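PDB 3WNV: glyoxylate reductase from Paecilomyces sp. J18, which probably catalyses the reduction of glyoxylate to glycolate with a nicotinamide cofactor, as a fungal member of the D-2-hydroxyacid dehydrogenase family. Local coordinates for residues Phe211-Ile225 against Val237-Asp249. Numbering follows the deposited sequence.
Sequences FSLNLALNASTRHII and VVIVNTARGALID. With SO4 (sulfate ion), chain C.
F211 and V240 join two neighbouring parallel strands of a Rossmann-type sheet, the strands of a beta-alpha-beta unit whose helix is 227-232. F211 N donates to V238 O at 2.7 Å, and F211 O accepts from V240 N. Beyond the strand ends the two segments stay joined by backbone bonds, and L247 packs between them. Its CB meets L213 CD1 at 3.7 Å; from there CG, anti to the carbonyl carbon (chi1 -64°), sends the two methyls into the 211-225 loop. CD1 lies 3.6 Å from L215 O and also touches L213 CD1, while CD2 presses on T221 O at 3.4 Å, with T221 OG1 and L217 CD1 close by. T221 OG1 donates to A216 O on an in-plane lone pair and accepts from N218 N, two bonds that set where it stands beside CD2.

Further on, H223 N, I225 N and D249 N donate to A246 O, L247 O and I225 O, respectively. The H223 ring is sandwiched: D249 CA sits over the centre of one face, a CH-pi contact at 3.7 Å from the centroid, and R222 NH1 lies over the opposite face, toward the rim. H223 NE2 is hydrogen-bonded to E271. Replacing H223 by an alanine is likely to take away the surface on which D249 CA and the R222 guanidinium rest, and to leave E271 without this partner.

Beyond strand 237-241, R244, salt-bridged through NE to D90, shares with A87 N and G88 N a sulfate probably taken from the crystallisation liquor: NH2 reaches its O3, and NH1 donates to its O1 at 3.0 Å, nearly straight at 168°.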
loop_
_atom_site.group_PDB
_atom_site.type_symbol
_atom_site.label_atom_id
_atom_site.label_comp_id
_atom_site.label_asym_id
_atom_site.label_seq_id
_atom_site.Cartn_x
_atom_site.Cartn_y
_atom_site.Cartn_z
ATOM N N PHE A 211 3.961 10.454 13.685
ATOM C CA PHE A 211 3.695 9.016 13.820
ATOM C C PHE A 211 3.298 8.444 12.476
ATOM O O PHE A 211 2.285 8.845 11.907
ATOM C CB PHE A 211 2.577 8.809 14.855
ATOM C CG PHE A 211 2.266 7.368 15.131
ATOM C CD1 PHE A 211 1.439 6.634 14.273
ATOM C CD2 PHE A 211 2.841 6.738 16.257
ATOM C CE1 PHE A 211 1.172 5.268 14.533
ATOM C CE2 PHE A 211 2.559 5.407 16.527
ATOM C CZ PHE A 211 1.722 4.671 15.656
ATOM N N SER A 212 4.024 7.451 11.983
ATOM C CA SER A 212 3.707 6.901 10.636
ATOM C C SER A 212 3.581 5.381 10.668
ATOM O O SER A 212 4.136 4.707 11.551
ATOM C CB SER A 212 4.775 7.299 9.619
ATOM O OG SER A 212 5.958 6.542 9.877
ATOM N N LEU A 213 2.827 4.817 9.730
ATOM C CA LEU A 213 2.614 3.377 9.810
ATOM C C LEU A 213 2.772 2.674 8.474
ATOM O O LEU A 213 2.402 3.229 7.440
ATOM C CB LEU A 213 1.247 3.037 10.457
ATOM C CG LEU A 213 -0.100 3.727 10.153
ATOM C CD1 LEU A 213 -1.198 2.931 10.921
ATOM C CD2 LEU A 213 -0.174 5.160 10.607
ATOM N N ASN A 214 3.383 1.491 8.506
ATOM C CA ASN A 214 3.482 0.624 7.328
ATOM C C ASN A 214 3.149 -0.817 7.678
ATOM O O ASN A 214 4.036 -1.656 7.814
ATOM C CB ASN A 214 4.887 0.678 6.724
ATOM C CG ASN A 214 5.426 2.094 6.602
ATOM O OD1 ASN A 214 5.054 2.885 5.693
ATOM N ND2 ASN A 214 6.318 2.432 7.509
ATOM N N LEU A 215 1.869 -1.101 7.866
ATOM C CA LEU A 215 1.425 -2.452 8.163
ATOM C C LEU A 215 0.581 -2.946 7.023
ATOM O O LEU A 215 -0.125 -2.166 6.358
ATOM C CB LEU A 215 0.549 -2.475 9.435
ATOM C CG LEU A 215 1.246 -2.031 10.690
ATOM C CD1 LEU A 215 0.260 -2.031 11.828
ATOM C CD2 LEU A 215 2.390 -3.029 10.989
ATOM N N ALA A 216 0.625 -4.256 6.824
ATOM C CA ALA A 216 -0.315 -4.950 5.982
ATOM C C ALA A 216 -1.661 -4.865 6.670
ATOM O O ALA A 216 -1.758 -4.937 7.901
ATOM C CB ALA A 216 0.106 -6.382 5.831
ATOM N N LEU A 217 -2.704 -4.693 5.882
ATOM C CA LEU A 217 -4.046 -4.672 6.420
ATOM C C LEU A 217 -4.580 -6.077 6.587
ATOM O O LEU A 217 -4.562 -6.880 5.644
ATOM C CB LEU A 217 -4.953 -3.917 5.448
ATOM C CG LEU A 217 -6.381 -3.740 5.904
ATOM C CD1 LEU A 217 -6.434 -2.958 7.303
ATOM C CD2 LEU A 217 -7.289 -3.054 4.838
ATOM N N ASN A 218 -5.065 -6.376 7.790
ATOM C CA ASN A 218 -5.788 -7.624 8.046
ATOM C C ASN A 218 -6.846 -7.428 9.146
ATOM O O ASN A 218 -7.011 -6.329 9.667
ATOM C CB ASN A 218 -4.804 -8.804 8.337
ATOM C CG ASN A 218 -4.004 -8.631 9.625
ATOM O OD1 ASN A 218 -4.535 -8.212 10.661
ATOM N ND2 ASN A 218 -2.727 -8.986 9.582
ATOM N N ALA A 219 -7.518 -8.500 9.550
ATOM C CA ALA A 219 -8.637 -8.369 10.457
ATOM C C ALA A 219 -8.199 -7.830 11.818
ATOM O O ALA A 219 -8.992 -7.223 12.539
ATOM C CB ALA A 219 -9.329 -9.715 10.617
ATOM N N SER A 220 -6.945 -8.089 12.177
ATOM C CA SER A 220 -6.395 -7.586 13.444
ATOM C C SER A 220 -5.700 -6.208 13.368
ATOM O O SER A 220 -5.625 -5.507 14.380
ATOM C CB SER A 220 -5.428 -8.625 14.046
ATOM O OG SER A 220 -6.131 -9.843 14.353
ATOM N N THR A 221 -5.159 -5.821 12.210
ATOM C CA THR A 221 -4.571 -4.484 12.101
ATOM C C THR A 221 -5.587 -3.440 11.664
ATOM O O THR A 221 -5.276 -2.253 11.684
ATOM C CB THR A 221 -3.362 -4.437 11.146
ATOM O OG1 THR A 221 -3.798 -4.842 9.840
ATOM C CG2 THR A 221 -2.235 -5.381 11.620
ATOM N N ARG A 222 -6.787 -3.874 11.253
ATOM C CA ARG A 222 -7.879 -2.903 10.995
ATOM C C ARG A 222 -8.104 -2.107 12.280
ATOM O O ARG A 222 -8.260 -2.711 13.343
ATOM C CB ARG A 222 -9.198 -3.613 10.634
ATOM C CG ARG A 222 -10.355 -2.637 10.367
ATOM C CD ARG A 222 -11.623 -3.364 9.987
ATOM N NE ARG A 222 -12.735 -2.442 9.747
ATOM C CZ ARG A 222 -13.542 -1.960 10.695
ATOM N NH1 ARG A 222 -13.377 -2.300 11.979
ATOM N NH2 ARG A 222 -14.520 -1.126 10.364
ATOM N N HIS A 223 -8.095 -0.773 12.192
ATOM C CA HIS A 223 -8.231 0.110 13.364
ATOM C C HIS A 223 -7.208 -0.126 14.471
ATOM O O HIS A 223 -7.491 0.139 15.660
ATOM C CB HIS A 223 -9.633 -0.038 13.967
ATOM C CG HIS A 223 -10.732 0.483 13.100
ATOM N ND1 HIS A 223 -12.006 0.705 13.570
ATOM C CD2 HIS A 223 -10.738 0.869 11.797
ATOM C CE1 HIS A 223 -12.763 1.169 12.590
ATOM N NE2 HIS A 223 -12.013 1.279 11.507
ATOM N N ILE A 224 -6.032 -0.625 14.125
ATOM C CA ILE A 224 -4.977 -0.714 15.125
ATOM C C ILE A 224 -4.693 0.650 15.805
ATOM O O ILE A 224 -4.308 0.696 16.973
ATOM C CB ILE A 224 -3.694 -1.321 14.542
ATOM C CG1 ILE A 224 -2.739 -1.750 15.656
ATOM C CG2 ILE A 224 -3.067 -0.381 13.509
ATOM C CD1 ILE A 224 -1.546 -2.574 15.140
ATOM N N ILE A 225 -4.888 1.758 15.080
ATOM C CA ILE A 225 -4.912 3.090 15.705
ATOM C C ILE A 225 -6.374 3.534 15.849
ATOM O O ILE A 225 -7.002 3.945 14.896
ATOM C CB ILE A 225 -4.091 4.109 14.854
ATOM C CG1 ILE A 225 -2.686 3.541 14.590
ATOM C CG2 ILE A 225 -4.035 5.513 15.507
ATOM C CD1 ILE A 225 -1.859 3.455 15.825
ATOM N N VAL A 237 0.487 15.749 18.053
ATOM C CA VAL A 237 1.113 14.752 17.170
ATOM C C VAL A 237 0.681 15.032 15.740
ATOM O O VAL A 237 -0.394 15.588 15.511
ATOM C CB VAL A 237 0.679 13.297 17.578
ATOM C CG1 VAL A 237 -0.832 13.109 17.416
ATOM C CG2 VAL A 237 1.488 12.216 16.836
ATOM N N VAL A 238 1.537 14.684 14.782
ATOM C CA VAL A 238 1.175 14.681 13.380
ATOM C C VAL A 238 1.218 13.226 12.913
ATOM O O VAL A 238 2.196 12.496 13.172
ATOM C CB VAL A 238 2.162 15.522 12.561
ATOM C CG1 VAL A 238 1.948 15.279 11.049
ATOM C CG2 VAL A 238 2.010 16.988 12.907
ATOM N N ILE A 239 0.166 12.799 12.243
ATOM C CA ILE A 239 0.080 11.393 11.784
ATOM C C ILE A 239 0.196 11.297 10.274
ATOM O O ILE A 239 -0.502 11.999 9.570
ATOM C CB ILE A 239 -1.229 10.707 12.285
ATOM C CG1 ILE A 239 -1.257 10.610 13.809
ATOM C CG2 ILE A 239 -1.414 9.321 11.646
ATOM C CD1 ILE A 239 -2.613 10.300 14.380
ATOM N N VAL A 240 1.067 10.410 9.787
ATOM C CA VAL A 240 1.197 10.146 8.338
ATOM C C VAL A 240 0.847 8.715 8.027
ATOM O O VAL A 240 1.277 7.809 8.751
ATOM C CB VAL A 240 2.627 10.443 7.883
ATOM C CG1 VAL A 240 2.877 9.982 6.432
ATOM C CG2 VAL A 240 2.964 11.939 8.045
ATOM N N ASN A 241 0.077 8.509 6.957
ATOM C CA ASN A 241 -0.272 7.182 6.498
ATOM C C ASN A 241 -0.217 7.081 5.014
ATOM O O ASN A 241 -0.968 7.706 4.344
ATOM C CB ASN A 241 -1.691 6.842 6.962
ATOM C CG ASN A 241 -2.001 5.375 6.901
ATOM O OD1 ASN A 241 -1.143 4.593 6.616
ATOM N ND2 ASN A 241 -3.214 5.023 7.225
ATOM N N THR A 242 0.680 6.270 4.520
ATOM C CA THR A 242 0.735 5.939 3.132
ATOM C C THR A 242 0.435 4.455 2.862
ATOM O O THR A 242 0.597 4.002 1.791
ATOM C CB THR A 242 2.068 6.303 2.509
ATOM O OG1 THR A 242 3.059 5.614 3.212
ATOM C CG2 THR A 242 2.338 7.768 2.620
ATOM N N ALA A 243 -0.009 3.752 3.887
ATOM C CA ALA A 243 -0.145 2.294 3.851
ATOM C C ALA A 243 -1.541 1.844 3.444
ATOM O O ALA A 243 -1.812 1.623 2.264
ATOM C CB ALA A 243 0.267 1.667 5.214
ATOM N N ARG A 244 -2.427 1.664 4.427
ATOM C CA ARG A 244 -3.811 1.329 4.148
ATOM C C ARG A 244 -4.654 2.167 5.088
ATOM O O ARG A 244 -4.354 2.249 6.270
ATOM C CB ARG A 244 -4.059 -0.177 4.389
ATOM C CG ARG A 244 -3.469 -1.083 3.302
ATOM C CD ARG A 244 -4.286 -0.897 2.026
ATOM N NE ARG A 244 -3.895 -1.818 0.940
ATOM C CZ ARG A 244 -2.987 -1.519 0.008
ATOM N NH1 ARG A 244 -2.352 -0.338 0.040
ATOM N NH2 ARG A 244 -2.688 -2.403 -0.944
ATOM N N GLY A 245 -5.733 2.787 4.601
ATOM C CA GLY A 245 -6.393 3.770 5.448
ATOM C C GLY A 245 -7.132 3.102 6.594
ATOM O O GLY A 245 -7.309 3.703 7.644
ATOM N N ALA A 246 -7.514 1.841 6.412
ATOM C CA ALA A 246 -8.333 1.167 7.408
ATOM C C ALA A 246 -7.532 0.718 8.618
ATOM O O ALA A 246 -8.104 0.189 9.594
ATOM C CB ALA A 246 -9.123 -0.035 6.798
ATOM N N LEU A 247 -6.231 0.983 8.609
ATOM C CA LEU A 247 -5.396 0.771 9.792
ATOM C C LEU A 247 -5.752 1.769 10.877
ATOM O O LEU A 247 -5.440 1.566 12.059
ATOM C CB LEU A 247 -3.908 0.941 9.455
ATOM C CG LEU A 247 -3.298 -0.059 8.460
ATOM C CD1 LEU A 247 -1.897 0.482 8.109
ATOM C CD2 LEU A 247 -3.213 -1.483 9.043
ATOM N N ILE A 248 -6.401 2.861 10.477
ATOM C CA ILE A 248 -6.804 3.877 11.426
ATOM C C ILE A 248 -8.326 3.933 11.423
ATOM O O ILE A 248 -8.940 3.807 10.369
ATOM C CB ILE A 248 -6.283 5.272 11.032
ATOM C CG1 ILE A 248 -4.779 5.218 10.863
ATOM C CG2 ILE A 248 -6.757 6.315 12.096
ATOM C CD1 ILE A 248 -4.141 6.490 10.298
ATOM N N ASP A 249 -8.907 4.056 12.621
ATOM C CA ASP A 249 -10.324 4.330 12.813
ATOM C C ASP A 249 -10.527 5.790 12.385
ATOM O O ASP A 249 -10.273 6.721 13.162
ATOM C CB ASP A 249 -10.685 4.127 14.302
ATOM C CG ASP A 249 -12.149 4.397 14.592
ATOM O OD1 ASP A 249 -12.807 5.025 13.749
ATOM O OD2 ASP A 249 -12.661 3.983 15.664
HETATM S S SO4 C . 0.444 -1.026 -2.923
HETATM O O1 SO4 C . -0.179 -0.070 -2.023
HETATM O O2 SO4 C . 1.857 -1.222 -2.613
HETATM O O3 SO4 C . -0.235 -2.332 -2.684
HETATM O O4 SO4 C . 0.334 -0.569 -4.295
HETATM O O HOH W 1 5.411 5.259 5.297
#